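Local coordinates for protein triacylglycerol lipase (Clostridium botulinum, PDB 5AH1) that hydrolyses ester bonds, including those of synthetic polyesters, as a zinc-binding lipase of the alpha/beta-hydrolase fold, at residues K243-Y248 / I303-L308; T255-N260 / S264-L269; W274-Q279 / L292-W297. One frame throughout, in Å; residues are numbered along the deposited sequence.

Interaction 1 of 3, residues K243-Y248 / I303-L308; sequences KDLISY and IATYDL
The methyl group of Thr305 lies against two aliphatic side chains of helix 242-257. Its CG2 stands 4.0 Å from Ile246 CD1. The same Thr305 CG2 is 4.2 Å from Ile246 CG1, and it is again 4.2 Å from Leu245 CD2. The Ile246 and Thr305 side chains cross at about a right angle, and the folded second torsion of Ile246 (chi2 -72°) carries CD1 nearer the other helix than its CB direction alone would suggest. In Thr305, OG1 sits between N and the carbonyl carbon (chi1 42°), which leaves CG2 anti to that carbon and facing the two aliphatic chains. Trp297 of helix 296-299 touches both Ile246 and Thr305, so an aromatic ring adds to the packed side.

Both helices belong to the long connection between strands 221-227 and 327-331 of the parallel sheet of this alpha/beta-hydrolase. Thr305 O is hydrogen-bonded with Ser237 OG, and Ser237 is a residue of a potassium site.

Away from the methyl cluster the fit opens quickly. Leu308 and Ala304 point their CB atoms at helix 242-257, yet Leu308 CD1 stays 5.2 Å from Leu245 CD2, and Ala304 CB 6.1 Å from Ile246 CD1; both residues lean on Met183 of helix 183-197 instead. On the solvent side Lys243 points away, its extended chain ending in a salt bridge with Asp293. Asp307, on the other helix and facing another way, is bonded through OD2 to Asn128 N. No hydrogen bond spans the two segments.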
loop_
_atom_site.group_PDB
_atom_site.type_symbol
_atom_site.label_atom_id
_atom_site.label_comp_id
_atom_site.label_asym_id
_atom_site.label_seq_id
_atom_site.Cartn_x
_atom_site.Cartn_y
_atom_site.Cartn_z
ATOM N N LYS A 243 12.475 12.370 7.905
ATOM C CA LYS A 243 13.726 11.623 7.885
ATOM C C LYS A 243 13.700 10.517 8.927
ATOM O O LYS A 243 14.246 9.428 8.710
ATOM C CB LYS A 243 14.921 12.564 8.132
ATOM C CG LYS A 243 16.261 11.864 8.071
ATOM C CD LYS A 243 17.403 12.843 8.308
ATOM C CE LYS A 243 18.751 12.154 8.168
ATOM N NZ LYS A 243 19.879 13.028 8.566
ATOM N N ASP A 244 13.098 10.807 10.076
ATOM C CA ASP A 244 13.043 9.821 11.147
ATOM C C ASP A 244 12.109 8.670 10.787
ATOM O O ASP A 244 12.394 7.530 11.118
ATOM C CB ASP A 244 12.610 10.464 12.457
ATOM C CG ASP A 244 13.665 11.404 13.025
ATOM O OD1 ASP A 244 14.830 11.381 12.556
ATOM O OD2 ASP A 244 13.331 12.153 13.957
ATOM N N LEU A 245 10.995 8.973 10.121
ATOM C CA LEU A 245 10.080 7.925 9.682
ATOM C C LEU A 245 10.790 7.005 8.695
ATOM O O LEU A 245 10.728 5.784 8.817
ATOM C CB LEU A 245 8.821 8.531 9.065
ATOM C CG LEU A 245 7.795 7.536 8.515
ATOM C CD1 LEU A 245 7.465 6.436 9.510
ATOM C CD2 LEU A 245 6.518 8.257 8.117
ATOM N N ILE A 246 11.493 7.579 7.725
ATOM C CA ILE A 246 12.225 6.746 6.778
ATOM C C ILE A 246 13.301 5.913 7.491
ATOM O O ILE A 246 13.445 4.719 7.240
ATOM C CB ILE A 246 12.870 7.589 5.650
ATOM C CG1 ILE A 246 11.814 8.348 4.840
ATOM C CG2 ILE A 246 13.695 6.699 4.726
ATOM C CD1 ILE A 246 10.996 7.477 3.941
ATOM N N SER A 247 14.046 6.534 8.397
ATOM C CA SER A 247 15.109 5.837 9.108
ATOM C C SER A 247 14.535 4.677 9.936
ATOM O O SER A 247 15.061 3.562 9.915
ATOM C CB SER A 247 15.887 6.823 9.976
ATOM O OG SER A 247 17.037 6.204 10.505
ATOM N N TYR A 248 13.445 4.935 10.650
ATOM C CA TYR A 248 12.735 3.883 11.358
ATOM C C TYR A 248 12.371 2.712 10.437
ATOM O O TYR A 248 12.561 1.549 10.796
ATOM C CB TYR A 248 11.462 4.437 12.008
ATOM C CG TYR A 248 10.534 3.348 12.481
ATOM C CD1 TYR A 248 10.813 2.619 13.625
ATOM C CD2 TYR A 248 9.384 3.042 11.773
ATOM C CE1 TYR A 248 9.977 1.603 14.053
ATOM C CE2 TYR A 248 8.539 2.029 12.187
ATOM C CZ TYR A 248 8.838 1.316 13.335
ATOM O OH TYR A 248 7.978 0.306 13.737
ATOM N N ILE A 303 6.299 13.222 -2.494
ATOM C CA ILE A 303 7.077 12.157 -1.855
ATOM C C ILE A 303 6.148 11.367 -0.915
ATOM O O ILE A 303 5.122 11.888 -0.497
ATOM C CB ILE A 303 8.315 12.788 -1.143
ATOM C CG1 ILE A 303 9.385 11.740 -0.840
ATOM C CG2 ILE A 303 7.880 13.587 0.070
ATOM C CD1 ILE A 303 10.070 11.173 -2.079
ATOM N N ALA A 304 6.494 10.123 -0.593
ATOM C CA ALA A 304 5.551 9.283 0.142
ATOM C C ALA A 304 5.181 9.829 1.521
ATOM O O ALA A 304 4.043 9.701 1.948
ATOM C CB ALA A 304 6.083 7.859 0.284
ATOM N N THR A 305 6.143 10.402 2.228
ATOM C CA THR A 305 5.911 10.855 3.592
ATOM C C THR A 305 4.823 11.935 3.650
ATOM O O THR A 305 4.015 11.954 4.588
ATOM C CB THR A 305 7.248 11.292 4.250
ATOM O OG1 THR A 305 8.029 12.035 3.317
ATOM C CG2 THR A 305 8.037 10.069 4.644
ATOM N N TYR A 306 4.752 12.795 2.636
ATOM C CA TYR A 306 3.665 13.763 2.546
ATOM C C TYR A 306 2.343 13.069 2.215
ATOM O O TYR A 306 1.312 13.308 2.851
ATOM C CB TYR A 306 3.957 14.848 1.511
ATOM C CG TYR A 306 2.764 15.749 1.316
ATOM C CD1 TYR A 306 2.491 16.785 2.197
ATOM C CD2 TYR A 306 1.870 15.533 0.276
ATOM C CE1 TYR A 306 1.386 17.591 2.035
ATOM C CE2 TYR A 306 0.763 16.321 0.115
ATOM C CZ TYR A 306 0.517 17.351 0.982
ATOM O OH TYR A 306 -0.608 18.128 0.809
ATOM N N ASP A 307 2.365 12.200 1.212
ATOM C CA ASP A 307 1.149 11.534 0.749
ATOM C C ASP A 307 0.529 10.612 1.808
ATOM O O ASP A 307 -0.674 10.324 1.759
ATOM C CB ASP A 307 1.453 10.760 -0.538
ATOM C CG ASP A 307 1.266 11.602 -1.808
ATOM O OD1 ASP A 307 0.951 12.813 -1.699
ATOM O OD2 ASP A 307 1.436 11.026 -2.912
ATOM N N LEU A 308 1.355 10.131 2.733
ATOM C CA LEU A 308 0.926 9.311 3.864
ATOM C C LEU A 308 0.342 10.094 5.019
ATOM O O LEU A 308 -0.358 9.519 5.850
ATOM C CB LEU A 308 2.092 8.474 4.386
ATOM C CG LEU A 308 2.555 7.356 3.446
ATOM C CD1 LEU A 308 3.888 6.797 3.898
ATOM C CD2 LEU A 308 1.521 6.231 3.345
#

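Interaction 2 of 3, residues T255-N260 / S264-L269; sequences TITGKN and SSIYDL
Thr257 and Ile266 meet through their terminal methyls, Thr257 CG2 lying 4.2 Å from Ile266 CD1. Each side chain takes a first torsion near +60°. In Thr257 (chi1 61°) this sets OG1 between N and the carbonyl carbon and CG2 beside N. The hydroxyl donates to the next residue's carbonyl, with Thr257 OG1 to Gly258 O at 2.8 Å and the donor tilted 25° from the carbonyl plane; this bond, with a weak one to Leu253 O, fits the rotation that leaves CG2 facing Ile266. Gly258 leaves the helix with positive phi. Ile266 has CG1 in the equivalent setting, and its second torsion is extended (chi2 176°), so that CD1 reaches out to the threonine methyl.

The other approach is backbone alone: Asn260 O and Ser264 N are 3.9 Å apart, without a hydrogen bond. Ser264 OG pairs with Lys261 O. An inverse gamma turn centred on Ser265, closed by Ile266 N to Ser264 O at 2.8 Å, bends the returning chain.

The contact lies at the surface, where helix 242-257 ends and the chain doubles back; beyond it, Tyr267 packs on Phe250 and Leu253 of that helix and on Ile288 of helix 284-292.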
loop_
_atom_site.group_PDB
_atom_site.type_symbol
_atom_site.label_atom_id
_atom_site.label_comp_id
_atom_site.label_asym_id
_atom_site.label_seq_id
_atom_site.Cartn_x
_atom_site.Cartn_y
_atom_site.Cartn_z
ATOM N N THR A 255 15.041 -5.808 10.471
ATOM C CA THR A 255 14.570 -6.925 11.293
ATOM C C THR A 255 14.239 -8.118 10.411
ATOM O O THR A 255 14.170 -9.245 10.890
ATOM C CB THR A 255 13.325 -6.575 12.168
ATOM O OG1 THR A 255 12.159 -6.386 11.352
ATOM C CG2 THR A 255 13.590 -5.339 13.009
ATOM N N ILE A 256 14.033 -7.858 9.122
ATOM C CA ILE A 256 13.756 -8.903 8.148
ATOM C C ILE A 256 15.029 -9.356 7.446
ATOM O O ILE A 256 15.273 -10.551 7.320
ATOM C CB ILE A 256 12.728 -8.424 7.103
ATOM C CG1 ILE A 256 11.418 -8.050 7.796
ATOM C CG2 ILE A 256 12.494 -9.483 6.040
ATOM C CD1 ILE A 256 10.830 -9.138 8.655
ATOM N N THR A 257 15.852 -8.416 6.989
ATOM C CA THR A 257 17.048 -8.791 6.234
ATOM C C THR A 257 18.155 -9.317 7.137
ATOM O O THR A 257 18.996 -10.102 6.696
ATOM C CB THR A 257 17.632 -7.600 5.440
ATOM O OG1 THR A 257 18.009 -6.552 6.336
ATOM C CG2 THR A 257 16.618 -7.065 4.458
ATOM N N GLY A 258 18.138 -8.893 8.400
ATOM C CA GLY A 258 19.297 -9.010 9.273
ATOM C C GLY A 258 20.042 -7.683 9.254
ATOM O O GLY A 258 20.012 -6.985 8.243
ATOM N N LYS A 259 20.711 -7.321 10.347
ATOM C CA LYS A 259 21.236 -5.958 10.475
ATOM C C LYS A 259 22.408 -5.677 9.538
ATOM O O LYS A 259 22.656 -4.530 9.164
ATOM C CB LYS A 259 21.627 -5.633 11.923
ATOM C CG LYS A 259 22.948 -6.219 12.404
ATOM C CD LYS A 259 23.407 -5.557 13.706
ATOM C CE LYS A 259 22.365 -5.686 14.799
ATOM N NZ LYS A 259 22.895 -5.294 16.133
ATOM N N ASN A 260 23.132 -6.722 9.165
ATOM C CA ASN A 260 24.268 -6.555 8.270
ATOM C C ASN A 260 23.830 -6.574 6.811
ATOM O O ASN A 260 24.275 -5.751 5.998
ATOM C CB ASN A 260 25.305 -7.633 8.548
ATOM C CG ASN A 260 25.816 -7.574 9.969
ATOM O OD1 ASN A 260 26.096 -6.490 10.488
ATOM N ND2 ASN A 260 25.913 -8.731 10.620
ATOM N N SER A 264 23.584 -4.374 2.432
ATOM C CA SER A 264 24.046 -5.054 1.226
ATOM C C SER A 264 23.144 -4.669 0.068
ATOM O O SER A 264 22.029 -4.180 0.266
ATOM C CB SER A 264 24.073 -6.569 1.414
ATOM O OG SER A 264 22.770 -7.094 1.486
ATOM N N SER A 265 23.630 -4.886 -1.147
ATOM C CA SER A 265 22.927 -4.441 -2.348
ATOM C C SER A 265 21.830 -5.412 -2.736
ATOM O O SER A 265 21.941 -6.119 -3.729
ATOM C CB SER A 265 23.909 -4.279 -3.508
ATOM O OG SER A 265 24.927 -3.378 -3.151
ATOM N N ILE A 266 20.759 -5.432 -1.951
ATOM C CA ILE A 266 19.657 -6.356 -2.186
ATOM C C ILE A 266 18.320 -5.613 -2.252
ATOM O O ILE A 266 17.261 -6.235 -2.227
ATOM C CB ILE A 266 19.640 -7.493 -1.134
ATOM C CG1 ILE A 266 19.380 -6.955 0.277
ATOM C CG2 ILE A 266 20.948 -8.270 -1.205
ATOM C CD1 ILE A 266 19.263 -8.045 1.351
ATOM N N TYR A 267 18.368 -4.286 -2.349
ATOM C CA TYR A 267 17.169 -3.489 -2.594
ATOM C C TYR A 267 17.547 -2.132 -3.182
ATOM O O TYR A 267 18.654 -1.649 -3.000
ATOM C CB TYR A 267 16.323 -3.329 -1.319
ATOM C CG TYR A 267 17.036 -2.672 -0.175
ATOM C CD1 TYR A 267 17.849 -3.411 0.677
ATOM C CD2 TYR A 267 16.923 -1.312 0.046
ATOM C CE1 TYR A 267 18.515 -2.816 1.724
ATOM C CE2 TYR A 267 17.578 -0.708 1.086
ATOM C CZ TYR A 267 18.384 -1.454 1.919
ATOM O OH TYR A 267 19.032 -0.812 2.945
ATOM N N ASP A 268 16.600 -1.540 -3.897
ATOM C CA ASP A 268 16.797 -0.320 -4.679
ATOM C C ASP A 268 15.640 0.599 -4.302
ATOM O O ASP A 268 14.485 0.175 -4.303
ATOM C CB ASP A 268 16.766 -0.727 -6.163
ATOM C CG ASP A 268 16.878 0.439 -7.150
ATOM O OD1 ASP A 268 16.868 1.630 -6.767
ATOM O OD2 ASP A 268 16.979 0.127 -8.366
ATOM N N LEU A 269 15.941 1.834 -3.922
ATOM C CA LEU A 269 14.898 2.794 -3.526
ATOM C C LEU A 269 14.215 3.462 -4.718
ATOM O O LEU A 269 13.201 4.132 -4.550
ATOM C CB LEU A 269 15.450 3.856 -2.586
ATOM C CG LEU A 269 16.046 3.304 -1.294
ATOM C CD1 LEU A 269 16.739 4.411 -0.520
ATOM C CD2 LEU A 269 14.985 2.622 -0.440
#

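Interaction 3 of 3, residues W274-Q279 / L292-W297; sequences WGLKKQ and LDSNIW
Ile296 drives its CD1 methyl onto one face of the Trp274 indole. The methyl carbon lies 3.3 Å from the centroid of the five-membered ring and 4° off its normal, a CH-pi contact by position and distance. Its nearest ring atom confirms the fit, Ile296 CD1 to Trp274 CG being 3.4 Å. The isoleucine reaches the ring with CG1 anti to its backbone nitrogen (chi1 -161°) and an extended second torsion, and the two side chains cross at about a right angle. Leu276 adds a second, looser touch: its CD1 is 3.8 Å from Ser294 OG, and Leu276 CD1 to Ile296 CD1 is 4.5 Å.

The next layer fixes these groups. Ser294 OG accepts a hydrogen bond from Ile296 N at 3.0 Å, nearly straight at 167°, capping the turn that leads into helix 296-299 and tying the backbone of Ile296 in place. On its other branch, Ile296 CG2 rests 3.5 Å above the plane of the Trp297 ring. Leu276 is backed by Leu271 and by Arg290 of helix 284-292.

Further out, Trp274 meets His156 edge-to-face and touches Asp302. Both are ligands of the zinc ion, with Asp130 and His150, so the indole, with Ile296 one layer further out behind it, belongs to the second shell of a two-aspartate, two-histidine zinc site, as in related zinc-binding bacterial lipases.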
loop_
_atom_site.group_PDB
_atom_site.type_symbol
_atom_site.label_atom_id
_atom_site.label_comp_id
_atom_site.label_asym_id
_atom_site.label_seq_id
_atom_site.Cartn_x
_atom_site.Cartn_y
_atom_site.Cartn_z
ATOM N N TRP A 274 14.478 11.644 -9.269
ATOM C CA TRP A 274 15.038 12.704 -8.446
ATOM C C TRP A 274 16.553 12.820 -8.550
ATOM O O TRP A 274 17.150 13.596 -7.825
ATOM C CB TRP A 274 14.662 12.476 -6.978
ATOM C CG TRP A 274 13.188 12.600 -6.695
ATOM C CD1 TRP A 274 12.310 11.589 -6.420
ATOM C CD2 TRP A 274 12.425 13.808 -6.662
ATOM N NE1 TRP A 274 11.048 12.087 -6.216
ATOM C CE2 TRP A 274 11.096 13.453 -6.339
ATOM C CE3 TRP A 274 12.740 15.159 -6.850
ATOM C CZ2 TRP A 274 10.086 14.392 -6.228
ATOM C CZ3 TRP A 274 11.737 16.089 -6.729
ATOM C CH2 TRP A 274 10.419 15.703 -6.407
ATOM N N GLY A 275 17.179 12.061 -9.442
ATOM C CA GLY A 275 18.627 12.079 -9.554
ATOM C C GLY A 275 19.285 11.387 -8.379
ATOM O O GLY A 275 20.436 11.687 -8.060
ATOM N N LEU A 276 18.576 10.437 -7.768
ATOM C CA LEU A 276 19.077 9.723 -6.603
ATOM C C LEU A 276 19.310 8.230 -6.861
ATOM O O LEU A 276 19.169 7.424 -5.957
ATOM C CB LEU A 276 18.135 9.946 -5.404
ATOM C CG LEU A 276 18.135 11.383 -4.859
ATOM C CD1 LEU A 276 17.058 11.544 -3.809
ATOM C CD2 LEU A 276 19.500 11.758 -4.296
ATOM N N LYS A 277 19.762 7.873 -8.060
ATOM C CA LYS A 277 20.267 6.518 -8.284
ATOM C C LYS A 277 21.547 6.290 -7.488
ATOM O O LYS A 277 22.312 7.226 -7.252
ATOM C CB LYS A 277 20.558 6.287 -9.766
ATOM C CG LYS A 277 19.317 6.371 -10.613
ATOM C CD LYS A 277 19.630 6.330 -12.103
ATOM C CE LYS A 277 20.037 4.957 -12.566
ATOM N NZ LYS A 277 19.823 4.843 -14.042
ATOM N N LYS A 278 21.797 5.048 -7.087
ATOM C CA LYS A 278 23.085 4.691 -6.512
ATOM C C LYS A 278 24.206 5.003 -7.511
ATOM O O LYS A 278 24.124 4.638 -8.682
ATOM C CB LYS A 278 23.105 3.217 -6.124
ATOM C CG LYS A 278 24.384 2.819 -5.385
ATOM C CD LYS A 278 24.177 1.643 -4.442
ATOM C CE LYS A 278 23.915 0.390 -5.193
ATOM N NZ LYS A 278 23.958 -0.770 -4.270
ATOM N N GLN A 279 25.244 5.696 -7.053
ATOM C CA GLN A 279 26.324 6.135 -7.939
ATOM C C GLN A 279 27.293 5.006 -8.268
ATOM O O GLN A 279 27.416 4.034 -7.526
ATOM C CB GLN A 279 27.089 7.306 -7.313
ATOM C CG GLN A 279 26.248 8.565 -7.105
ATOM C CD GLN A 279 26.917 9.582 -6.175
ATOM O OE1 GLN A 279 27.835 9.250 -5.425
ATOM N NE2 GLN A 279 26.425 10.817 -6.198
ATOM N N LEU A 292 19.008 9.331 2.820
ATOM C CA LEU A 292 18.476 9.845 4.086
ATOM C C LEU A 292 18.766 11.316 4.320
ATOM O O LEU A 292 17.940 12.031 4.897
ATOM C CB LEU A 292 19.013 9.039 5.264
ATOM C CG LEU A 292 18.359 7.675 5.426
ATOM C CD1 LEU A 292 19.104 6.879 6.474
ATOM C CD2 LEU A 292 16.876 7.815 5.815
ATOM N N ASP A 293 19.932 11.764 3.868
ATOM C CA ASP A 293 20.367 13.143 4.068
ATOM C C ASP A 293 19.873 14.088 2.979
ATOM O O ASP A 293 20.151 15.289 3.023
ATOM C CB ASP A 293 21.896 13.215 4.108
ATOM C CG ASP A 293 22.478 12.658 5.387
ATOM O OD1 ASP A 293 21.710 12.293 6.304
ATOM O OD2 ASP A 293 23.718 12.595 5.479
ATOM N N SER A 294 19.134 13.560 2.010
ATOM C CA SER A 294 18.620 14.378 0.910
ATOM C C SER A 294 17.643 15.439 1.385
ATOM O O SER A 294 16.884 15.220 2.332
ATOM C CB SER A 294 17.907 13.483 -0.106
ATOM O OG SER A 294 17.296 14.249 -1.143
ATOM N N ASN A 295 17.640 16.571 0.688
ATOM C CA ASN A 295 16.663 17.616 0.945
ATOM C C ASN A 295 15.240 17.209 0.584
ATOM O O ASN A 295 14.287 17.901 0.930
ATOM C CB ASN A 295 17.034 18.913 0.199
ATOM C CG ASN A 295 16.989 18.762 -1.312
ATOM O OD1 ASN A 295 17.321 17.704 -1.844
ATOM N ND2 ASN A 295 16.569 19.817 -2.011
ATOM N N ILE A 296 15.099 16.103 -0.129
ATOM C CA ILE A 296 13.795 15.686 -0.613
ATOM C C ILE A 296 12.752 15.550 0.512
ATOM O O ILE A 296 11.574 15.856 0.321
ATOM C CB ILE A 296 13.932 14.378 -1.434
ATOM C CG1 ILE A 296 12.712 14.179 -2.307
ATOM C CG2 ILE A 296 14.187 13.168 -0.541
ATOM C CD1 ILE A 296 12.889 13.053 -3.298
ATOM N N TRP A 297 13.199 15.130 1.687
ATOM C CA TRP A 297 12.289 14.787 2.773
ATOM C C TRP A 297 11.579 15.971 3.401
ATOM O O TRP A 297 10.584 15.769 4.093
ATOM C CB TRP A 297 13.011 13.960 3.838
ATOM C CG TRP A 297 13.637 12.760 3.215
ATOM C CD1 TRP A 297 14.964 12.519 3.067
ATOM C CD2 TRP A 297 12.957 11.679 2.586
ATOM N NE1 TRP A 297 15.161 11.344 2.402
ATOM C CE2 TRP A 297 13.942 10.800 2.098
ATOM C CE3 TRP A 297 11.609 11.362 2.405
ATOM C CZ2 TRP A 297 13.625 9.628 1.430
ATOM C CZ3 TRP A 297 11.293 10.205 1.753
ATOM C CH2 TRP A 297 12.296 9.345 1.265
#

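In the fold
All three contacts fall in the connection between strands 221-227 and 327-331, at different depths. Interaction 1 is buried and wholly aliphatic; interaction 3 is partly buried and aromatic, beside the zinc site; interaction 2 is at the surface, with one methyl pair and a backbone approach. Interactions 1 and 2 share helix 242-257, their nearest atoms about 6 Å apart. Interactions 1 and 3 touch directly, through the packing of Ile246 on Trp297 and the salt bridge between Lys243 and Asp293. Interactions 2 and 3 approach through Ser265 and Lys278, a polar pair near the surface.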